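PDB 3G2M: Pcza361.24 from Amycolatopsis orientalis, which catalyses the S-adenosyl-L-methionine-dependent N-methylation of glycopeptide antibiotics during their biosynthesis. Local coordinates for residues 231-236 and 240-245; 171-176 and 259-264. All blocks are in the same frame, centred on the assembly; numbering follows the deposited sequence.

Interaction 1 of 2, residues 231-236 and 240-245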
loop_
_atom_site.group_PDB
_atom_site.type_symbol
_atom_site.label_atom_id
_atom_site.label_comp_id
_atom_site.label_asym_id
_atom_site.label_seq_id
_atom_site.Cartn_x
_atom_site.Cartn_y
_atom_site.Cartn_z
ATOM N N THR A 231 13.745 -8.463 11.378
ATOM C CA THR A 231 15.049 -9.107 11.309
ATOM C C THR A 231 15.178 -9.954 12.569
ATOM O O THR A 231 15.166 -9.419 13.682
ATOM C CB THR A 231 16.211 -8.075 11.266
ATOM O OG1 THR A 231 16.050 -7.195 10.145
ATOM C CG2 THR A 231 17.570 -8.785 11.167
ATOM N N ILE A 232 15.286 -11.269 12.390
ATOM C CA ILE A 232 15.438 -12.205 13.509
ATOM C C ILE A 232 16.775 -12.938 13.427
ATOM O O ILE A 232 17.177 -13.408 12.362
ATOM C CB ILE A 232 14.290 -13.253 13.566
ATOM C CG1 ILE A 232 12.926 -12.579 13.387
ATOM C CG2 ILE A 232 14.339 -14.038 14.889
ATOM C CD1 ILE A 232 11.779 -13.540 13.107
ATOM N N HIS A 233 17.453 -13.028 14.566
ATOM C CA HIS A 233 18.721 -13.735 14.672
ATOM C C HIS A 233 18.855 -14.300 16.085
ATOM O O HIS A 233 18.207 -13.802 17.006
ATOM C CB HIS A 233 19.881 -12.783 14.371
ATOM C CG HIS A 233 20.008 -11.660 15.351
ATOM N ND1 HIS A 233 20.723 -11.773 16.522
ATOM C CD2 HIS A 233 19.501 -10.404 15.339
ATOM C CE1 HIS A 233 20.660 -10.633 17.185
ATOM N NE2 HIS A 233 19.923 -9.787 16.490
ATOM N N PRO A 234 19.685 -15.348 16.264
ATOM C CA PRO A 234 19.910 -15.868 17.615
ATOM C C PRO A 234 20.656 -14.868 18.500
ATOM O O PRO A 234 21.499 -14.113 18.008
ATOM C CB PRO A 234 20.758 -17.123 17.379
ATOM C CG PRO A 234 21.379 -16.930 16.046
ATOM C CD PRO A 234 20.427 -16.110 15.241
ATOM N N ALA A 235 20.332 -14.864 19.791
ATOM C CA ALA A 235 20.914 -13.915 20.744
ATOM C C ALA A 235 22.389 -14.185 21.043
ATOM O O ALA A 235 23.109 -13.279 21.469
ATOM C CB ALA A 235 20.103 -13.892 22.036
ATOM N N ASP A 236 22.830 -15.422 20.812
ATOM C CA ASP A 236 24.201 -15.837 21.121
ATOM C C ASP A 236 25.250 -15.074 20.302
ATOM O O ASP A 236 25.989 -14.254 20.856
ATOM C CB ASP A 236 24.362 -17.356 20.962
ATOM C CG ASP A 236 25.659 -17.879 21.567
ATOM O OD1 ASP A 236 25.605 -18.872 22.325
ATOM O OD2 ASP A 236 26.734 -17.302 21.289
ATOM N N ASP A 240 26.881 -20.496 14.861
ATOM C CA ASP A 240 27.434 -21.277 13.757
ATOM C C ASP A 240 26.616 -22.549 13.490
ATOM O O ASP A 240 26.697 -23.514 14.260
ATOM C CB ASP A 240 28.905 -21.621 14.023
ATOM C CG ASP A 240 29.621 -22.181 12.795
ATOM O OD1 ASP A 240 28.979 -22.373 11.736
ATOM O OD2 ASP A 240 30.841 -22.433 12.896
ATOM N N PRO A 241 25.823 -22.551 12.398
ATOM C CA PRO A 241 25.608 -21.399 11.512
ATOM C C PRO A 241 24.776 -20.292 12.162
ATOM O O PRO A 241 23.888 -20.572 12.971
ATOM C CB PRO A 241 24.856 -22.000 10.323
ATOM C CG PRO A 241 24.193 -23.217 10.860
ATOM C CD PRO A 241 25.094 -23.748 11.936
ATOM N N PHE A 242 25.081 -19.047 11.811
ATOM C CA PHE A 242 24.343 -17.894 12.309
ATOM C C PHE A 242 23.339 -17.444 11.246
ATOM O O PHE A 242 23.703 -16.744 10.297
ATOM C CB PHE A 242 25.318 -16.764 12.662
ATOM C CG PHE A 242 24.696 -15.640 13.446
ATOM C CD1 PHE A 242 24.575 -15.723 14.829
ATOM C CD2 PHE A 242 24.248 -14.494 12.804
ATOM C CE1 PHE A 242 24.004 -14.679 15.560
ATOM C CE2 PHE A 242 23.674 -13.450 13.525
ATOM C CZ PHE A 242 23.555 -13.542 14.909
ATOM N N VAL A 243 22.085 -17.868 11.396
ATOM C CA VAL A 243 21.050 -17.548 10.413
ATOM C C VAL A 243 20.277 -16.280 10.774
ATOM O O VAL A 243 19.685 -16.173 11.856
ATOM C CB VAL A 243 20.077 -18.736 10.133
ATOM C CG1 VAL A 243 20.853 -19.975 9.683
ATOM C CG2 VAL A 243 19.199 -19.048 11.345
ATOM N N VAL A 244 20.310 -15.316 9.861
ATOM C CA VAL A 244 19.576 -14.067 10.024
ATOM C C VAL A 244 18.357 -14.118 9.104
ATOM O O VAL A 244 18.495 -14.209 7.881
ATOM C CB VAL A 244 20.462 -12.837 9.711
ATOM C CG1 VAL A 244 19.720 -11.536 10.027
ATOM C CG2 VAL A 244 21.763 -12.900 10.497
ATOM N N CYS A 245 17.170 -14.089 9.707
ATOM C CA CYS A 245 15.916 -14.195 8.968
ATOM C C CYS A 245 15.272 -12.822 8.818
ATOM O O CYS A 245 15.083 -12.115 9.805
ATOM C CB CYS A 245 14.949 -15.146 9.679
ATOM S SG CYS A 245 15.600 -16.801 9.996
#
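Ile-232 and Cys-245 pair at the loop end of an antiparallel beta hairpin, where strand 219-234 is joined by a loop, partly disordered, to strand 244-252. Two nearly straight backbone bonds join this hydrogen-bonded pair, Ile-232 N to Cys-245 O and Cys-245 N to Ile-232 O, each 2.7 Å long; two weaker contacts flank them, the CA of Thr-231 on Cys-245 O and the CA of Val-244 on Ile-232 O. Beyond them the ladder gives way to side-chain packing, and this is the tight part. Pro-234 lies across one face of the Phe-242 ring: its CD stands 4.1 Å from the ring centroid, a CH-pi contact displaced toward the rim, while its CG reaches Phe-242 CE1 at 3.5 Å. His-233 runs alongside the same phenyl group, pointing the same way, the two ring planes 34° apart. Its chi1 of 64° sets the imidazole between backbone N and carbonyl carbon, where ND1 donates to Pro-234 O (2.9 Å) from above the carbonyl plane and lies 3.7 Å from Phe-242 CZ. Looser is the side of Val-243, whose side chain stays 5.0 Å from the facing strand and whose buried carbonyl O has no polar partner; past Phe-242 the chain goes out to exposed Pro-241 and, across a cis peptide bond, Asp-240. Helix 32-40 covers the aromatic side, with Leu-37 on His-233, Phe-242 and Val-244. Residues 231-234 also form an antiparallel ladder with a strand of the second subunit, which carries the sheet across the dimer interface.

Interaction 2 of 2, residues 171-176 and 259-264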
loop_
_atom_site.group_PDB
_atom_site.type_symbol
_atom_site.label_atom_id
_atom_site.label_comp_id
_atom_site.label_asym_id
_atom_site.label_seq_id
_atom_site.Cartn_x
_atom_site.Cartn_y
_atom_site.Cartn_z
ATOM N N GLY A 171 -12.159 -6.998 -4.330
ATOM C CA GLY A 171 -12.788 -8.295 -4.614
ATOM C C GLY A 171 -13.254 -8.996 -3.353
ATOM O O GLY A 171 -14.321 -9.614 -3.341
ATOM N N LEU A 172 -12.451 -8.914 -2.290
ATOM C CA LEU A 172 -12.842 -9.416 -0.971
ATOM C C LEU A 172 -14.134 -8.766 -0.473
ATOM O O LEU A 172 -15.075 -9.468 -0.087
ATOM C CB LEU A 172 -11.713 -9.185 0.057
ATOM C CG LEU A 172 -12.029 -9.300 1.560
ATOM C CD1 LEU A 172 -12.365 -10.743 1.951
ATOM C CD2 LEU A 172 -10.848 -8.785 2.386
ATOM N N TYR A 173 -14.175 -7.430 -0.484
ATOM C CA TYR A 173 -15.324 -6.700 0.058
ATOM C C TYR A 173 -16.622 -7.049 -0.688
ATOM O O TYR A 173 -17.664 -7.279 -0.073
ATOM C CB TYR A 173 -15.081 -5.182 0.044
ATOM C CG TYR A 173 -13.802 -4.706 0.722
ATOM C CD1 TYR A 173 -13.335 -5.299 1.898
ATOM C CD2 TYR A 173 -13.074 -3.638 0.189
ATOM C CE1 TYR A 173 -12.162 -4.845 2.513
ATOM C CE2 TYR A 173 -11.906 -3.188 0.796
ATOM C CZ TYR A 173 -11.455 -3.799 1.950
ATOM O OH TYR A 173 -10.290 -3.351 2.545
ATOM N N ALA A 174 -16.546 -7.109 -2.010
ATOM C CA ALA A 174 -17.711 -7.471 -2.834
ATOM C C ALA A 174 -18.142 -8.920 -2.622
ATOM O O ALA A 174 -19.334 -9.197 -2.481
ATOM C CB ALA A 174 -17.430 -7.200 -4.310
ATOM N N SER A 175 -17.175 -9.833 -2.581
ATOM C CA SER A 175 -17.452 -11.245 -2.316
ATOM C C SER A 175 -18.171 -11.429 -0.979
ATOM O O SER A 175 -19.191 -12.113 -0.906
ATOM C CB SER A 175 -16.168 -12.078 -2.359
ATOM O OG SER A 175 -15.605 -12.117 -3.669
ATOM N N VAL A 176 -17.644 -10.802 0.073
ATOM C CA VAL A 176 -18.267 -10.865 1.401
ATOM C C VAL A 176 -19.726 -10.381 1.379
ATOM O O VAL A 176 -20.609 -11.079 1.895
ATOM C CB VAL A 176 -17.439 -10.118 2.480
ATOM C CG1 VAL A 176 -18.189 -10.095 3.817
ATOM C CG2 VAL A 176 -16.079 -10.779 2.662
ATOM N N ARG A 259 -11.959 3.012 5.741
ATOM C CA ARG A 259 -12.296 3.889 4.594
ATOM C C ARG A 259 -12.661 3.075 3.345
ATOM O O ARG A 259 -13.601 3.415 2.614
ATOM C CB ARG A 259 -11.158 4.873 4.277
ATOM C CG ARG A 259 -10.915 5.929 5.366
ATOM C CD ARG A 259 -9.900 6.995 4.939
ATOM N NE ARG A 259 -8.516 6.513 4.883
ATOM C CZ ARG A 259 -7.651 6.556 5.899
ATOM N NH1 ARG A 259 -8.007 7.055 7.079
ATOM N NH2 ARG A 259 -6.414 6.101 5.728
ATOM N N GLU A 260 -11.915 1.995 3.112
ATOM C CA GLU A 260 -12.165 1.112 1.976
ATOM C C GLU A 260 -13.487 0.353 2.109
ATOM O O GLU A 260 -14.227 0.207 1.129
ATOM C CB GLU A 260 -11.004 0.122 1.801
ATOM C CG GLU A 260 -9.693 0.759 1.353
ATOM C CD GLU A 260 -8.559 -0.247 1.230
ATOM O OE1 GLU A 260 -8.841 -1.465 1.193
ATOM O OE2 GLU A 260 -7.387 0.186 1.164
ATOM N N LEU A 261 -13.771 -0.140 3.314
ATOM C CA LEU A 261 -15.039 -0.812 3.587
ATOM C C LEU A 261 -16.230 0.102 3.285
ATOM O O LEU A 261 -17.178 -0.310 2.612
ATOM C CB LEU A 261 -15.085 -1.308 5.033
ATOM C CG LEU A 261 -14.237 -2.548 5.326
ATOM C CD1 LEU A 261 -14.040 -2.697 6.831
ATOM C CD2 LEU A 261 -14.900 -3.789 4.733
ATOM N N VAL A 262 -16.168 1.337 3.773
ATOM C CA VAL A 262 -17.206 2.335 3.489
ATOM C C VAL A 262 -17.347 2.578 1.981
ATOM O O VAL A 262 -18.455 2.511 1.435
ATOM C CB VAL A 262 -16.962 3.664 4.261
ATOM C CG1 VAL A 262 -18.001 4.720 3.885
ATOM C CG2 VAL A 262 -16.996 3.417 5.768
ATOM N N ARG A 263 -16.227 2.826 1.310
ATOM C CA ARG A 263 -16.237 3.015 -0.139
ATOM C C ARG A 263 -16.917 1.848 -0.874
ATOM O O ARG A 263 -17.606 2.064 -1.867
ATOM C CB ARG A 263 -14.814 3.220 -0.653
ATOM C CG ARG A 263 -14.704 3.566 -2.128
ATOM C CD ARG A 263 -13.298 4.064 -2.475
ATOM N NE ARG A 263 -12.840 5.083 -1.527
ATOM C CZ ARG A 263 -11.831 4.928 -0.671
ATOM N NH1 ARG A 263 -11.133 3.796 -0.647
ATOM N NH2 ARG A 263 -11.508 5.916 0.159
ATOM N N SER A 264 -16.733 0.629 -0.366
ATOM C CA SER A 264 -17.290 -0.573 -0.992
ATOM C C SER A 264 -18.772 -0.799 -0.695
ATOM O O SER A 264 -19.383 -1.710 -1.264
ATOM C CB SER A 264 -16.493 -1.819 -0.588
ATOM O OG SER A 264 -16.820 -2.229 0.731
#
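Tyr-173 reaches from helix 166-179 to the last turns of helix 254-263, a helix-helix contact on one face of the seven-stranded sheet of a Rossmann-like, class I methyltransferase fold. Its single side chain supplies nearly all of the first segment's share: CG stands anti to the carbonyl carbon, which sends the ring across to the other helix. Along the second segment, Glu-260 meets the far end of this ring. Tyr-173 OH donates to Glu-260 OE1 over 2.7 Å, arriving on the anti side of the carboxylate and 29° out of its plane, while OE1 itself lies at the ring edge, in the ring plane; phenol and carboxylate planes are turned 62° apart. The carboxylate gains its reach from a chain extended beyond CG, and Glu-260 CB packs on Tyr-173 CE2 at 3.6 Å. Its OE2 is held by a salt bridge with Arg-169 and a hydrogen bond from Gln-256, so the buried acid has partners at both oxygens, and the nearby guanidinium probably stabilises its negative charge. Leu-261 follows, crossing the tyrosine at about a right angle: CD2 comes to 3.6 Å from Tyr-173 CD1, and the side chain also packs on Phe-186 and Leu-188 of strand 184-191. Tyr-173 lies about 10 Å, side chain to side chain, from Met-142, an S-adenosyl-L-methionine-binding residue, so the contact stands apart from that site and not in it. Last comes Ser-264, beside the root of the tyrosine. Its chi1 of 77° sets OG between its backbone N and carbonyl carbon, where it donates to Leu-261 O at 2.7 Å and rests 3.5 Å from Tyr-173 CB.

From the N terminus, the chain first reaches residues 171-176 on helix 166-179, then passes through strand 184-191, helix 194-197 and a disordered segment to the long strand 219-234. At its end, interaction 1 closes a short hairpin loop between 231-236 and 240-245, and strand 244-252 leads back toward the methyltransferase fold. Helix 254-263 follows directly and closes interaction 2, a loop of 82 intervening residues within which interaction 1 is nested. The centres lie 40 Å apart on opposite sides of the chain's centre, with no touch between them. Interaction 1 thus belongs to the projecting small sheet that joins the second subunit, and interaction 2 to helices beside the seven-stranded sheet.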